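Local coordinates for protein dihydroneopterin triphosphate diphosphatase (Escherichia coli O157:H7, PDB 5U7H) that probably hydrolyses dihydroneopterin triphosphate to dihydroneopterin monophosphate and pyrophosphate in folate biosynthesis, as a magnesium-dependent Nudix enzyme that can also act on nucleoside triphosphates such as dATP, at residues 16-21 and 108-113; 35-40 and 116-121. One frame throughout, in Å; residues are numbered along the deposited sequence.

Both contacts belong to the mixed sheet of the Nudix fold, where strands 10-18 and 36-42 run as antiparallel neighbours, and their centres lie about 16 Å apart. Contact 1 is at the surface, where the chain leaves strand 10-18 and meets the loop that follows strand 97-107; its carboxylates pair with a histidine and a hydroxyl, and His-109 NE2 binds a nickel ion away from the active site. Contact 2 is partly buried: side chains of 35-40 and 116-121 meet across strand 23-29, with a buried amide-imidazole bond and nickel ions in the probable magnesium site. The two touch through packing: Ile-16 CD1 lies 3.9 Å from Val-39 CG2, and Tyr-121 packs against Gln-112 and Ile-113.

Contact 1: 16-21 and 108-113; sequences IYAQDT and PHERQI. With NI (nickel (II) ion), chain I.
Asp-20 and His-109 form a His-carboxylate hydrogen bond at the surface of the Nudix fold, where the turn after strand 10-18 meets the loop leaving strand 97-107. His-109 ND1 donates to Asp-20 OD2 over 2.6 Å with an N-H...O angle of 156°. The oxygen lies at the ring edge, close to the imidazole plane, yet the nitrogen approaches from above the carboxylate plane, the two planes being turned 55° apart. Asp-20 has CG tucked between its backbone N and carbonyl carbon (chi1 53°), which swings the carboxylate over to the loop.

A second polar bond runs from Thr-21 OG1 to Glu-110 OE2, at 2.5 Å, using the anti lone pair of the carboxylate. Arg-23 forms a salt bridge with the same OE2, and its backbone N bonds to Thr-21 OG1.

The apolar part is small. Ala-18 CB presses against the chain, 3.4 Å from Glu-110 N, and meets the side chain of that residue at CG, 3.7 Å away. Trp-123 of strand 118-125 packs on both Ala-18 and Glu-110.

The other ring nitrogen of the histidine, His-109 NE2, binds a nickel ion at 2.1 Å.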
# COMPACT_ATOMS: atom_id res chain seq x y z
N ILE A 16 -0.17 4.57 -4.75
CA ILE A 16 0.73 5.26 -5.67
C ILE A 16 0.08 5.29 -7.04
O ILE A 16 -0.41 4.26 -7.52
CB ILE A 16 2.10 4.58 -5.71
CG1 ILE A 16 2.77 4.70 -4.35
CG2 ILE A 16 2.98 5.17 -6.80
CD1 ILE A 16 3.99 3.84 -4.21
N TYR A 17 0.05 6.47 -7.67
CA TYR A 17 -0.53 6.60 -9.00
C TYR A 17 0.22 7.70 -9.75
O TYR A 17 0.98 8.47 -9.17
CB TYR A 17 -2.04 6.89 -8.95
CG TYR A 17 -2.42 8.24 -8.39
CD1 TYR A 17 -2.49 8.45 -7.02
CD2 TYR A 17 -2.72 9.30 -9.24
CE1 TYR A 17 -2.84 9.69 -6.50
CE2 TYR A 17 -3.06 10.55 -8.73
CZ TYR A 17 -3.12 10.73 -7.36
OH TYR A 17 -3.47 11.95 -6.84
N ALA A 18 0.04 7.72 -11.07
CA ALA A 18 0.70 8.71 -11.92
C ALA A 18 -0.27 9.83 -12.25
O ALA A 18 -1.41 9.57 -12.67
CB ALA A 18 1.24 8.09 -13.20
N GLN A 19 0.19 11.08 -12.11
CA GLN A 19 -0.71 12.22 -12.25
C GLN A 19 -1.28 12.33 -13.66
O GLN A 19 -2.45 12.70 -13.83
CB GLN A 19 0.04 13.51 -11.87
CG GLN A 19 -0.85 14.74 -11.82
CD GLN A 19 -2.12 14.53 -10.99
OE1 GLN A 19 -3.23 14.63 -11.51
NE2 GLN A 19 -1.95 14.22 -9.71
N ASP A 20 -0.50 11.98 -14.68
CA ASP A 20 -0.94 12.25 -16.05
C ASP A 20 -1.90 11.18 -16.58
O ASP A 20 -2.91 11.53 -17.20
CB ASP A 20 0.27 12.40 -16.98
CG ASP A 20 1.24 11.22 -16.89
OD1 ASP A 20 0.89 10.19 -16.26
OD2 ASP A 20 2.35 11.33 -17.46
N THR A 21 -1.62 9.89 -16.35
CA THR A 21 -2.49 8.84 -16.87
C THR A 21 -3.56 8.39 -15.89
O THR A 21 -4.55 7.76 -16.31
CB THR A 21 -1.67 7.61 -17.28
OG1 THR A 21 -0.96 7.10 -16.15
CG2 THR A 21 -0.68 7.96 -18.37
N PRO A 108 4.59 12.23 -11.06
CA PRO A 108 4.31 12.97 -12.30
C PRO A 108 3.97 12.08 -13.48
O PRO A 108 3.07 12.41 -14.26
CB PRO A 108 5.60 13.77 -12.52
CG PRO A 108 6.64 13.06 -11.69
CD PRO A 108 5.90 12.59 -10.49
N HIS A 109 4.64 10.94 -13.61
CA HIS A 109 4.44 10.03 -14.73
C HIS A 109 4.58 8.60 -14.23
O HIS A 109 5.15 8.35 -13.16
CB HIS A 109 5.45 10.28 -15.86
CG HIS A 109 5.59 11.72 -16.26
ND1 HIS A 109 4.67 12.36 -17.08
CD2 HIS A 109 6.53 12.65 -15.96
CE1 HIS A 109 5.05 13.62 -17.26
NE2 HIS A 109 6.17 13.82 -16.59
N GLU A 110 4.05 7.66 -15.01
CA GLU A 110 4.38 6.25 -14.81
C GLU A 110 5.88 6.05 -14.99
O GLU A 110 6.53 6.73 -15.78
CB GLU A 110 3.59 5.38 -15.78
CG GLU A 110 2.10 5.59 -15.73
CD GLU A 110 1.36 4.77 -16.76
OE1 GLU A 110 1.96 3.84 -17.34
OE2 GLU A 110 0.17 5.04 -17.01
N ARG A 111 6.44 5.11 -14.22
CA ARG A 111 7.89 4.95 -14.22
C ARG A 111 8.26 3.49 -13.98
O ARG A 111 7.40 2.64 -13.75
CB ARG A 111 8.54 5.86 -13.16
CG ARG A 111 8.32 5.37 -11.75
CD ARG A 111 9.29 6.03 -10.80
NE ARG A 111 8.96 7.44 -10.63
CZ ARG A 111 9.62 8.26 -9.83
NH1 ARG A 111 10.65 7.81 -9.11
NH2 ARG A 111 9.25 9.54 -9.74
N GLN A 112 9.56 3.22 -14.04
CA GLN A 112 10.09 1.90 -13.72
C GLN A 112 10.23 1.76 -12.21
O GLN A 112 10.68 2.68 -11.52
CB GLN A 112 11.44 1.67 -14.38
CG GLN A 112 11.45 1.99 -15.87
CD GLN A 112 11.13 0.78 -16.72
OE1 GLN A 112 12.03 0.07 -17.18
NE2 GLN A 112 9.84 0.53 -16.94
N ILE A 113 9.85 0.59 -11.71
CA ILE A 113 9.87 0.31 -10.29
C ILE A 113 10.90 -0.79 -10.04
O ILE A 113 10.84 -1.85 -10.68
CB ILE A 113 8.48 -0.11 -9.79
CG1 ILE A 113 7.45 0.93 -10.21
CG2 ILE A 113 8.48 -0.28 -8.30
CD1 ILE A 113 7.66 2.26 -9.53
NI NI I . 7.32 15.54 -16.59

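Contact 2: 35-40 and 116-121; sequences FWQSVT and TEHLAY. With NI (nickel (II) ion), chain F; NI (nickel (II) ion), chain E.
His-118 and Gln-37 meet beside the metal site of this Nudix hydrolase, their side chains reaching across strand 23-29, which separates strands 36-42 and 118-125. His-118 NE2 donates to Gln-37 OE1 at 2.8 Å, nearly straight at 163°. The bond lies in the carbonyl plane on a lone pair and close to the imidazole plane, although amide and ring are turned 54° apart. Gln-37 starts with CG between its backbone N and carbonyl carbon (chi1 54°) and then runs extended, carrying the amide across to the histidine. Arg-29 also bonds to OE1, while Gln-37 NE2 donates to Thr-40 OG1; the amide is thereby fixed in its rotation.

Glu-117, just before strand 118-125, is likewise extended beyond CG, and its carboxylate bridges two nickel ions. Glu-117 OE1 binds one at 2.1 Å, which Thr-40 O also ligates at 2.0 Å; OE2 binds the other. Glu-60 and Glu-56 contribute to this cluster.

Farther along, Trp-36 CH2 reaches Ala-120 CB at 4.1 Å.

Water 1, a ligand of the nickel held by Glu-117 OE1, donates to Gln-37 OE1 and accepts from Thr-40 N, tying the amide to the metal. Gln-37 thus acts as a second-shell residue, consistent with a role in ordering a site that probably holds magnesium in the working enzyme.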
# COMPACT_ATOMS: atom_id res chain seq x y z
N PHE A 35 -2.28 -12.07 -4.84
CA PHE A 35 -2.61 -10.84 -4.13
C PHE A 35 -1.78 -9.71 -4.75
O PHE A 35 -0.57 -9.63 -4.52
CB PHE A 35 -2.32 -11.01 -2.64
CG PHE A 35 -2.88 -9.92 -1.76
CD1 PHE A 35 -3.29 -8.70 -2.27
CD2 PHE A 35 -2.98 -10.13 -0.39
CE1 PHE A 35 -3.80 -7.70 -1.42
CE2 PHE A 35 -3.48 -9.14 0.45
CZ PHE A 35 -3.89 -7.92 -0.07
N TRP A 36 -2.44 -8.86 -5.53
CA TRP A 36 -1.85 -7.62 -6.03
C TRP A 36 -2.33 -6.45 -5.18
O TRP A 36 -3.50 -6.40 -4.79
CB TRP A 36 -2.24 -7.39 -7.48
CG TRP A 36 -1.67 -8.41 -8.41
CD1 TRP A 36 -2.10 -9.70 -8.59
CD2 TRP A 36 -0.55 -8.23 -9.28
NE1 TRP A 36 -1.31 -10.33 -9.53
CE2 TRP A 36 -0.35 -9.45 -9.97
CE3 TRP A 36 0.31 -7.16 -9.55
CZ2 TRP A 36 0.66 -9.63 -10.91
CZ3 TRP A 36 1.31 -7.33 -10.49
CH2 TRP A 36 1.48 -8.56 -11.15
N GLN A 37 -1.44 -5.51 -4.90
CA GLN A 37 -1.74 -4.44 -3.95
C GLN A 37 -0.97 -3.17 -4.27
O GLN A 37 0.04 -3.19 -4.99
CB GLN A 37 -1.40 -4.86 -2.53
CG GLN A 37 0.03 -5.34 -2.39
CD GLN A 37 0.46 -5.45 -0.94
OE1 GLN A 37 1.59 -5.83 -0.63
NE2 GLN A 37 -0.45 -5.10 -0.04
N SER A 38 -1.45 -2.07 -3.70
CA SER A 38 -0.61 -0.90 -3.46
C SER A 38 0.40 -1.22 -2.36
O SER A 38 0.45 -2.32 -1.82
CB SER A 38 -1.48 0.30 -3.06
OG SER A 38 -2.54 0.51 -3.97
N VAL A 39 1.20 -0.23 -1.98
CA VAL A 39 2.17 -0.42 -0.90
C VAL A 39 1.42 -0.48 0.43
O VAL A 39 0.70 0.45 0.80
CB VAL A 39 3.21 0.70 -0.90
CG1 VAL A 39 4.04 0.69 0.36
CG2 VAL A 39 4.12 0.59 -2.13
N THR A 40 1.60 -1.58 1.17
CA THR A 40 1.21 -1.60 2.58
C THR A 40 2.41 -1.98 3.44
O THR A 40 3.39 -2.53 2.95
CB THR A 40 0.04 -2.56 2.87
OG1 THR A 40 0.48 -3.93 2.80
CG2 THR A 40 -1.09 -2.34 1.89
N THR A 116 11.34 -4.86 -3.93
CA THR A 116 12.02 -5.82 -3.07
C THR A 116 11.10 -6.82 -2.37
O THR A 116 11.50 -7.97 -2.18
CB THR A 116 12.85 -5.09 -2.01
OG1 THR A 116 11.98 -4.28 -1.20
CG2 THR A 116 13.88 -4.20 -2.66
N GLU A 117 9.89 -6.42 -2.00
CA GLU A 117 8.95 -7.27 -1.26
C GLU A 117 7.99 -8.03 -2.17
O GLU A 117 7.16 -8.79 -1.66
CB GLU A 117 8.17 -6.39 -0.26
CG GLU A 117 7.27 -7.09 0.78
CD GLU A 117 6.57 -6.07 1.70
OE1 GLU A 117 5.31 -5.87 1.59
OE2 GLU A 117 7.30 -5.45 2.51
N HIS A 118 8.09 -7.87 -3.49
CA HIS A 118 7.06 -8.37 -4.38
C HIS A 118 7.69 -9.15 -5.53
O HIS A 118 8.90 -9.16 -5.71
CB HIS A 118 6.19 -7.20 -4.91
CG HIS A 118 5.34 -6.56 -3.85
ND1 HIS A 118 5.83 -5.59 -2.99
CD2 HIS A 118 4.06 -6.78 -3.48
CE1 HIS A 118 4.88 -5.23 -2.15
NE2 HIS A 118 3.79 -5.93 -2.43
N LEU A 119 6.84 -9.82 -6.31
CA LEU A 119 7.28 -10.62 -7.44
C LEU A 119 7.27 -9.87 -8.77
O LEU A 119 7.98 -10.27 -9.70
CB LEU A 119 6.40 -11.86 -7.57
CG LEU A 119 6.35 -12.82 -6.36
CD1 LEU A 119 5.33 -13.91 -6.61
CD2 LEU A 119 7.70 -13.43 -6.07
N ALA A 120 6.49 -8.80 -8.88
CA ALA A 120 6.25 -8.11 -10.15
C ALA A 120 5.41 -6.87 -9.86
O ALA A 120 4.80 -6.75 -8.80
CB ALA A 120 5.53 -9.01 -11.15
N TYR A 121 5.38 -5.95 -10.84
CA TYR A 121 4.58 -4.74 -10.74
C TYR A 121 3.88 -4.48 -12.07
O TYR A 121 4.37 -4.87 -13.13
CB TYR A 121 5.42 -3.53 -10.34
CG TYR A 121 6.30 -2.96 -11.44
CD1 TYR A 121 5.84 -1.94 -12.26
CD2 TYR A 121 7.58 -3.44 -11.64
CE1 TYR A 121 6.64 -1.42 -13.26
CE2 TYR A 121 8.39 -2.93 -12.64
CZ TYR A 121 7.91 -1.92 -13.44
OH TYR A 121 8.72 -1.41 -14.43
NI NI F . 4.32 -4.19 2.46
NI NI E . 7.15 -3.66 3.47
O HOH W 1 3.24 -3.87 0.76
O HOH W 2 2.74 -5.30 2.92
O HOH W 3 8.21 -4.13 5.16
O HOH W 4 9.09 -3.03 3.00